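Local structure of PHOX (4A9V) at residues F475-G480 with I491-D496; P528-T534 with V547-G553. The protein catalyses the hydrolysis of phosphate monoesters as an alkaline phosphatase of the PhoX family, a beta-propeller enzyme with an iron-calcium cofactor. One frame throughout, in Å; residues are numbered along the deposited sequence.

Contact 1 (F475-G480 with I491-D496). With CA (calcium ion), chain R; CA (calcium ion), chain Q; LI (lithium ion), chain G.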
ATOM      1  N   PHE A 475      -5.479 -18.251   7.239  1.00  8.06           N
ATOM      2  CA  PHE A 475      -4.411 -17.282   7.018  1.00  8.06           C
ATOM      3  C   PHE A 475      -4.515 -16.194   8.087  1.00  7.75           C
ATOM      4  O   PHE A 475      -5.495 -16.135   8.831  1.00  8.24           O
ATOM      5  CB  PHE A 475      -4.540 -16.666   5.619  1.00  8.40           C
ATOM      6  CG  PHE A 475      -5.839 -15.939   5.392  1.00  8.27           C
ATOM      7  CD1 PHE A 475      -6.972 -16.622   4.955  1.00  8.25           C
ATOM      8  CD2 PHE A 475      -5.940 -14.575   5.645  1.00  8.08           C
ATOM      9  CE1 PHE A 475      -8.168 -15.949   4.766  1.00  8.59           C
ATOM     10  CE2 PHE A 475      -7.144 -13.910   5.475  1.00  9.09           C
ATOM     11  CZ  PHE A 475      -8.262 -14.600   5.047  1.00  9.44           C
ATOM     12  N   ASN A 476      -3.522 -15.324   8.164  1.00  8.00           N
ATOM     13  CA  ASN A 476      -3.617 -14.193   9.078  1.00  7.71           C
ATOM     14  C   ASN A 476      -3.099 -12.916   8.449  1.00  7.33           C
ATOM     15  O   ASN A 476      -2.264 -12.950   7.535  1.00  8.05           O
ATOM     16  CB  ASN A 476      -2.913 -14.485  10.413  1.00  8.29           C
ATOM     17  CG  ASN A 476      -1.408 -14.357  10.330  1.00  8.30           C
ATOM     18  OD1 ASN A 476      -0.840 -13.320  10.682  1.00  8.95           O
ATOM     19  ND2 ASN A 476      -0.742 -15.440   9.918  1.00  8.75           N
ATOM     20  N   SER A 477      -3.631 -11.793   8.927  1.00  7.38           N
ATOM     21  CA  SER A 477      -3.172 -10.462   8.555  1.00  6.86           C
ATOM     22  C   SER A 477      -3.293 -10.216   7.048  1.00  7.09           C
ATOM     23  O   SER A 477      -2.322  -9.852   6.381  1.00  7.12           O
ATOM     24  CB  SER A 477      -1.735 -10.245   9.021  1.00  7.26           C
ATOM     25  OG  SER A 477      -1.613 -10.456  10.418  1.00  8.54           O
ATOM     26  N   PRO A 478      -4.514 -10.317   6.514  1.00  6.53           N
ATOM     27  CA  PRO A 478      -4.719  -9.864   5.143  1.00  7.10           C
ATOM     28  C   PRO A 478      -4.339  -8.387   5.018  1.00  6.88           C
ATOM     29  O   PRO A 478      -4.524  -7.608   5.953  1.00  6.81           O
ATOM     30  CB  PRO A 478      -6.219 -10.071   4.930  1.00  8.05           C
ATOM     31  CG  PRO A 478      -6.802  -9.896   6.298  1.00  8.16           C
ATOM     32  CD  PRO A 478      -5.787 -10.494   7.237  1.00  7.20           C
ATOM     33  N   ASP A 479      -3.794  -8.018   3.867  1.00  6.23           N
ATOM     34  CA  ASP A 479      -3.153  -6.721   3.705  1.00  6.57           C
ATOM     35  C   ASP A 479      -3.484  -6.219   2.298  1.00  6.22           C
ATOM     36  O   ASP A 479      -4.464  -5.481   2.119  1.00  6.89           O
ATOM     37  CB  ASP A 479      -1.638  -6.870   3.993  1.00  6.95           C
ATOM     38  CG  ASP A 479      -0.840  -5.583   3.839  1.00  6.92           C
ATOM     39  OD1 ASP A 479      -1.221  -4.699   3.044  1.00  7.59           O
ATOM     40  OD2 ASP A 479       0.269  -5.526   4.423  1.00  7.29           O
ATOM     41  N   GLY A 480      -2.816  -6.754   1.284  1.00  6.04           N
ATOM     42  CA  GLY A 480      -3.142  -6.395  -0.081  1.00  6.20           C
ATOM     43  C   GLY A 480      -4.436  -7.021  -0.568  1.00  5.86           C
ATOM     44  O   GLY A 480      -4.834  -8.107  -0.135  1.00  6.33           O
ATOM     45  N   ILE A 491      -6.519 -11.864  -2.270  1.00  6.56           N
ATOM     46  CA  ILE A 491      -6.193 -11.454  -0.906  1.00  6.82           C
ATOM     47  C   ILE A 491      -4.737 -11.823  -0.621  1.00  6.52           C
ATOM     48  O   ILE A 491      -4.343 -12.975  -0.808  1.00  7.44           O
ATOM     49  CB  ILE A 491      -7.074 -12.203   0.120  1.00  7.00           C
ATOM     50  CG1 ILE A 491      -8.558 -11.914  -0.107  1.00  7.88           C
ATOM     51  CG2 ILE A 491      -6.656 -11.844   1.535  1.00  7.58           C
ATOM     52  CD1 ILE A 491      -9.491 -12.887   0.592  1.00  9.02           C
ATOM     53  N   LEU A 492      -3.930 -10.839  -0.240  1.00  6.09           N
ATOM     54  CA  LEU A 492      -2.495 -11.027  -0.059  1.00  6.30           C
ATOM     55  C   LEU A 492      -2.191 -10.834   1.423  1.00  7.06           C
ATOM     56  O   LEU A 492      -2.787  -9.971   2.058  1.00  9.32           O
ATOM     57  CB  LEU A 492      -1.732  -9.995  -0.901  1.00  6.21           C
ATOM     58  CG  LEU A 492      -1.789 -10.172  -2.423  1.00  7.50           C
ATOM     59  CD1 LEU A 492      -3.161  -9.931  -3.043  1.00  8.04           C
ATOM     60  CD2 LEU A 492      -0.774  -9.260  -3.080  1.00  8.53           C
ATOM     61  N   THR A 493      -1.270 -11.615   1.981  1.00  6.50           N
ATOM     62  CA  THR A 493      -1.033 -11.548   3.417  1.00  6.40           C
ATOM     63  C   THR A 493       0.335 -11.018   3.823  1.00  7.05           C
ATOM     64  O   THR A 493       1.350 -11.232   3.151  1.00  7.24           O
ATOM     65  CB  THR A 493      -1.311 -12.881   4.151  1.00  7.98           C
ATOM     66  OG1 THR A 493      -0.247 -13.825   3.947  1.00  8.29           O
ATOM     67  CG2 THR A 493      -2.604 -13.492   3.704  1.00  8.15           C
ATOM     68  N   ASP A 494       0.333 -10.337   4.965  1.00  7.11           N
ATOM     69  CA  ASP A 494       1.526  -9.847   5.641  1.00  7.51           C
ATOM     70  C   ASP A 494       1.393 -10.135   7.132  1.00  8.16           C
ATOM     71  O   ASP A 494       1.119  -9.246   7.939  1.00  8.59           O
ATOM     72  CB  ASP A 494       1.688  -8.345   5.417  1.00  7.87           C
ATOM     73  CG  ASP A 494       2.763  -7.751   6.295  1.00  8.42           C
ATOM     74  OD1 ASP A 494       3.733  -8.481   6.589  1.00  9.97           O
ATOM     75  OD2 ASP A 494       2.608  -6.588   6.744  1.00 10.17           O
ATOM     76  N   GLY A 495       1.471 -11.412   7.467  1.00  8.13           N
ATOM     77  CA  GLY A 495       1.204 -11.857   8.813  1.00  8.70           C
ATOM     78  C   GLY A 495       2.365 -12.588   9.435  1.00  9.49           C
ATOM     79  O   GLY A 495       3.474 -12.622   8.900  1.00 14.67           O
ATOM     80  N   ASP A 496       2.086 -13.168  10.588  1.00  8.86           N
ATOM     81  CA  ASP A 496       3.037 -13.969  11.328  1.00 10.26           C
ATOM     82  C   ASP A 496       3.266 -15.296  10.600  1.00 11.18           C
ATOM     83  O   ASP A 496       2.313 -15.962  10.202  1.00 15.43           O
ATOM     84  CB  ASP A 496       2.491 -14.204  12.737  1.00 12.63           C
ATOM     85  CG  ASP A 496       3.477 -14.906  13.634  1.00 18.00           C
ATOM     86  OD1 ASP A 496       3.879 -16.032  13.282  1.00 24.34           O
ATOM     87  OD2 ASP A 496       3.762 -14.375  14.729  1.00 23.60           O
TER
HETATM   88 CA    CA R1592       0.757  -5.036   6.605  0.93  7.82          CA
HETATM   89 CA    CA Q1591       0.909  -3.397   3.329  1.00  7.90          CA
HETATM   90 LI    LI G 616       5.348  -6.750   7.126  1.00 10.75          LI
HETATM   91  O   HOH W   1      -1.273 -15.753   6.315  1.00 10.99           O
HETATM   92  O   HOH W   2       4.746  -4.955   7.129  1.00 16.97           O
HETATM   93  O   HOH W   3       3.544  -2.489   2.816  1.00  8.23           O
HETATM   94  O   HOH W   4       1.239  -2.585   0.973  1.00  8.22           O
HETATM   95  O   HOH W   5       5.170  -7.883   8.771  1.00 43.27           O
HETATM   96  O   HOH W   6       6.460  -9.076   7.129  1.00 38.22           O
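Asp-479 and Asp-494 meet over a shared calcium ion at the open end of the beta hairpin of strands 478-483 and 489-493, part of one propeller sheet. OD2 of Asp-479 lies 2.3 Å and OD2 of Asp-494 2.4 Å from this calcium. The other oxygen of Asp-494, OD1, binds a lithium ion at 2.4 Å. Asp-479 also binds a second calcium through both carboxylate oxygens. Its CG, anti to the backbone N (chi1 179°), carries the carboxylate to both calcium ions. Glu-387 joins both calcium sites and Glu-273 the second.

The backbone pairing is irregular. Asp-479 and Gly-480 both face Leu-492, a classic beta bulge. Asp-479 N bonds to Leu-492 O, and Leu-492 N to Gly-480 O at 2.9 Å. Beyond the bulge, Asp-494 N gives Ser-477 O a nearly straight bond (176°).

Apolar contact is slight: Pro-478 CB meets Ile-491 CG2, and CD2 of the Phe-475 ring approaches Thr-493 CG2 obliquely.

The amide of Asn-476 bonds to the backbone of Asp-496 twice. OD1 takes Asp-496 N on an in-plane lone pair at 2.9 Å, and ND2 gives a bond to Asp-496 O at 3.1 Å. A leucine here has no amide, so Asp-496 N and O would probably lose these partners and Ser-477 OG an acceptor, leaving the loop freer to shift. That second donor to Asn-476 OD1, Ser-477 OG, sits at 3.0 Å, tilted 27° from the carbonyl plane.

Contact 2 (P528-T534 with V547-G553). With LI (lithium ion), chain G.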
ATOM      1  N   PRO A 528       7.987 -17.351  -0.262  1.00  8.30           N
ATOM      2  CA  PRO A 528       9.194 -17.881   0.351  1.00  9.28           C
ATOM      3  C   PRO A 528       9.419 -17.366   1.778  1.00  9.64           C
ATOM      4  O   PRO A 528       8.587 -16.648   2.346  1.00  9.91           O
ATOM      5  CB  PRO A 528      10.299 -17.408  -0.599  1.00 10.21           C
ATOM      6  CG  PRO A 528       9.768 -16.145  -1.189  1.00  9.15           C
ATOM      7  CD  PRO A 528       8.294 -16.409  -1.354  1.00  8.75           C
ATOM      8  N   ILE A 529      10.525 -17.779   2.371  1.00  9.53           N
ATOM      9  CA  ILE A 529      10.742 -17.568   3.789  1.00  9.76           C
ATOM     10  C   ILE A 529      11.009 -16.097   4.077  1.00  8.88           C
ATOM     11  O   ILE A 529      11.809 -15.454   3.400  1.00  9.71           O
ATOM     12  CB  ILE A 529      11.905 -18.453   4.286  1.00 10.30           C
ATOM     13  CG1 ILE A 529      11.478 -19.925   4.239  1.00 11.53           C
ATOM     14  CG2 ILE A 529      12.341 -18.057   5.690  1.00 11.58           C
ATOM     15  CD1 ILE A 529      12.593 -20.901   4.549  1.00 13.08           C
ATOM     16  N   GLY A 530      10.302 -15.559   5.067  1.00  9.64           N
ATOM     17  CA  GLY A 530      10.563 -14.217   5.565  1.00 10.39           C
ATOM     18  C   GLY A 530       9.927 -13.098   4.756  1.00  9.54           C
ATOM     19  O   GLY A 530      10.081 -11.935   5.112  1.00 10.99           O
ATOM     20  N   CYS A 531       9.243 -13.431   3.661  1.00  9.22           N
ATOM     21  CA  CYS A 531       8.627 -12.417   2.802  1.00  8.75           C
ATOM     22  C   CYS A 531       7.261 -12.003   3.329  1.00  8.65           C
ATOM     23  O   CYS A 531       6.657 -12.685   4.157  1.00 10.06           O
ATOM     24  CB  CYS A 531       8.491 -12.929   1.362  1.00  8.89           C
ATOM     25  SG  CYS A 531       7.028 -13.936   1.029  1.00  9.75           S
ATOM     26  N   GLU A 532       6.736 -10.925   2.762  1.00  7.59           N
ATOM     27  CA  GLU A 532       5.294 -10.782   2.627  1.00  8.08           C
ATOM     28  C   GLU A 532       4.914 -10.720   1.157  1.00  7.25           C
ATOM     29  O   GLU A 532       5.755 -10.481   0.293  1.00  8.33           O
ATOM     30  CB  GLU A 532       4.763  -9.553   3.382  1.00  8.19           C
ATOM     31  CG  GLU A 532       5.167  -8.203   2.816  1.00  8.40           C
ATOM     32  CD  GLU A 532       4.813  -7.061   3.760  1.00  8.22           C
ATOM     33  OE1 GLU A 532       5.595  -6.808   4.702  1.00  9.16           O
ATOM     34  OE2 GLU A 532       3.757  -6.418   3.561  1.00  9.50           O
ATOM     35  N   VAL A 533       3.667 -11.070   0.875  1.00  6.52           N
ATOM     36  CA  VAL A 533       3.144 -11.094  -0.482  1.00  6.96           C
ATOM     37  C   VAL A 533       2.354  -9.803  -0.664  1.00  6.59           C
ATOM     38  O   VAL A 533       1.466  -9.507   0.140  1.00  7.20           O
ATOM     39  CB  VAL A 533       2.246 -12.330  -0.679  1.00  7.58           C
ATOM     40  CG1 VAL A 533       1.581 -12.298  -2.039  1.00  8.58           C
ATOM     41  CG2 VAL A 533       3.058 -13.605  -0.507  1.00  8.96           C
ATOM     42  N   THR A 534       2.757  -8.984  -1.631  1.00  6.83           N
ATOM     43  CA  THR A 534       2.223  -7.644  -1.750  1.00  6.93           C
ATOM     44  C   THR A 534       2.402  -7.151  -3.177  1.00  7.21           C
ATOM     45  O   THR A 534       3.363  -7.515  -3.842  1.00  8.44           O
ATOM     46  CB  THR A 534       2.886  -6.705  -0.736  1.00  8.05           C
ATOM     47  OG1 THR A 534       2.194  -5.452  -0.723  1.00  8.28           O
ATOM     48  CG2 THR A 534       4.371  -6.525  -1.016  1.00  9.22           C
ATOM     49  N   VAL A 547       2.701 -10.333  -9.149  1.00  6.67           N
ATOM     50  CA  VAL A 547       2.583 -10.248  -7.698  1.00  6.76           C
ATOM     51  C   VAL A 547       3.973 -10.034  -7.103  1.00  6.60           C
ATOM     52  O   VAL A 547       4.961 -10.578  -7.596  1.00  7.91           O
ATOM     53  CB  VAL A 547       1.900 -11.509  -7.108  1.00  6.81           C
ATOM     54  CG1 VAL A 547       2.697 -12.771  -7.409  1.00  9.15           C
ATOM     55  CG2 VAL A 547       1.673 -11.354  -5.611  1.00  7.87           C
ATOM     56  N   GLY A 548       4.049  -9.219  -6.060  1.00  6.24           N
ATOM     57  CA  GLY A 548       5.313  -8.935  -5.403  1.00  6.74           C
ATOM     58  C   GLY A 548       5.636  -9.866  -4.248  1.00  6.70           C
ATOM     59  O   GLY A 548       4.766 -10.259  -3.455  1.00  7.43           O
ATOM     60  N   ILE A 549       6.927 -10.165  -4.141  1.00  6.63           N
ATOM     61  CA  ILE A 549       7.497 -10.858  -3.006  1.00  7.10           C
ATOM     62  C   ILE A 549       8.472  -9.891  -2.346  1.00  6.48           C
ATOM     63  O   ILE A 549       9.506  -9.541  -2.916  1.00  6.97           O
ATOM     64  CB  ILE A 549       8.245 -12.125  -3.468  1.00  7.57           C
ATOM     65  CG1 ILE A 549       7.294 -13.096  -4.185  1.00  9.17           C
ATOM     66  CG2 ILE A 549       8.940 -12.788  -2.290  1.00  8.52           C
ATOM     67  CD1 ILE A 549       6.100 -13.552  -3.370  1.00  8.88           C
ATOM     68  N   GLN A 550       8.059  -9.363  -1.201  1.00  6.52           N
ATOM     69  CA  GLN A 550       8.764  -8.280  -0.541  1.00  6.65           C
ATOM     70  C   GLN A 550       9.579  -8.809   0.639  1.00  6.64           C
ATOM     71  O   GLN A 550       9.109  -9.646   1.407  1.00  7.24           O
ATOM     72  CB  GLN A 550       7.760  -7.217  -0.064  1.00  6.81           C
ATOM     73  CG  GLN A 550       8.402  -5.911   0.369  1.00  6.35           C
ATOM     74  CD  GLN A 550       7.451  -5.022   1.134  1.00  7.07           C
ATOM     75  OE1 GLN A 550       6.810  -5.463   2.091  1.00  8.36           O
ATOM     76  NE2 GLN A 550       7.382  -3.752   0.748  1.00  7.24           N
ATOM     77  N   HIS A 551      10.789  -8.272   0.770  1.00  6.96           N
ATOM     78  CA  HIS A 551      11.732  -8.623   1.840  1.00  7.73           C
ATOM     79  C   HIS A 551      11.842 -10.100   2.130  1.00  8.36           C
ATOM     80  O   HIS A 551      11.885 -10.503   3.286  1.00  8.71           O
ATOM     81  CB  HIS A 551      11.473  -7.818   3.127  1.00  8.30           C
ATOM     82  CG  HIS A 551      10.110  -8.049   3.754  1.00  8.42           C
ATOM     83  ND1 HIS A 551       9.779  -9.183   4.414  1.00  8.36           N
ATOM     84  CD2 HIS A 551       9.008  -7.206   3.854  1.00  8.58           C
ATOM     85  CE1 HIS A 551       8.529  -9.070   4.896  1.00  8.94           C
ATOM     86  NE2 HIS A 551       8.063  -7.860   4.560  1.00  9.07           N
ATOM     87  N   PRO A 552      12.037 -10.928   1.091  1.00  8.04           N
ATOM     88  CA  PRO A 552      12.384 -12.307   1.408  1.00  8.95           C
ATOM     89  C   PRO A 552      13.617 -12.373   2.301  1.00  8.65           C
ATOM     90  O   PRO A 552      14.574 -11.626   2.101  1.00  9.18           O
ATOM     91  CB  PRO A 552      12.659 -12.929   0.033  1.00  9.08           C
ATOM     92  CG  PRO A 552      13.072 -11.780  -0.814  1.00  8.68           C
ATOM     93  CD  PRO A 552      12.257 -10.616  -0.333  1.00  8.29           C
ATOM     94  N   GLY A 553      13.577 -13.232   3.311  1.00  9.31           N
ATOM     95  CA  GLY A 553      14.715 -13.382   4.203  1.00  9.56           C
ATOM     96  C   GLY A 553      14.954 -12.178   5.102  1.00 10.57           C
ATOM     97  O   GLY A 553      16.079 -11.938   5.521  1.00 10.79           O
TER
HETATM   98 LI    LI G 616       5.348  -6.750   7.126  1.00 10.75          LI
HETATM   99  O   HOH W   5       5.170  -7.883   8.771  1.00 43.27           O
HETATM  100  O   HOH W   6       6.460  -9.076   7.129  1.00 38.22           O
HETATM  101  O   HOH W   2       4.746  -4.955   7.129  1.00 16.97           O
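Glu-532 and His-551 meet through a short hydrogen bond beside a lithium ion. Glu-532 OE1 binds the metal at 2.4 Å and accepts His-551 NE2 at 2.7 Å. The proton comes to the anti lone pair of OE1, away from OE2. The bond lies near the ring plane, but carboxylate and ring stand almost perpendicular, 86° apart. Three waters and Asp-494 also bind the lithium. Calcium has been seen at Asp-494 and Glu-532 in a structure of this protein.

The second shell fixes the histidine. Its ND1 donates to Gly-530 O at 2.9 Å, also near the ring plane, so both ring nitrogens are held and the ring's rotation is set. Gly-530 belongs to a type II beta turn from Pro-528 to Cys-531. That turn is tied to the other segment by Gly-553 N, which bonds to Ile-529 O at 2.8 Å.

Gln-550 runs alongside Glu-532. Its CG, anti to the backbone N (chi1 -168°), and an extended chain carry the amide beside the carboxylate. The two flat ends are turned 81° apart. OE1 of Gln-550 lies 3.2 Å from Glu-532 OE1; these two acceptors are not hydrogen-bonded. Gln-550 NE2 is held by Asn-67 O.

Further out, the two backbones pair as an antiparallel hairpin. Glu-532 and Gln-550 form a hydrogen-bonded pair, with a bond of 3.0 Å from Gln-550 N to Glu-532 O. The sheet face bearing Val-533 and Ile-549 is apolar. Pro-528 CG and Ile-549 CG2 meet tip to tip at 3.6 Å, and Val-533 CG1 packs on Val-547 CG2.

Met-525 of strand 521-526 and Leu-492 of strand 489-493 pack against this face. Strand 572-578 flanks strand 544-550 in the same four-stranded sheet, with 532-538 as one of its two outermost strands.

Overall arrangement
Both contacts are buried and lie on the same side of the chain's centre, their own centres about 11 Å apart. Each joins the strands of a beta hairpin, but the hairpins belong to different four-stranded sheets of the propeller. They meet at the lithium ion, where Asp-494 OD1 and Glu-532 OE1 lie 3.1 Å apart; the metal probably offsets their like charges. Leu-492 of contact 1 also packs on Val-533 and Thr-534 of contact 2. The chemistry differs. Contact 1 spans two calcium ions with aspartates and has little apolar packing. Contact 2 supplies one ligand, a glutamate steadied by histidine, to the shared lithium, and carries a fuller apolar face.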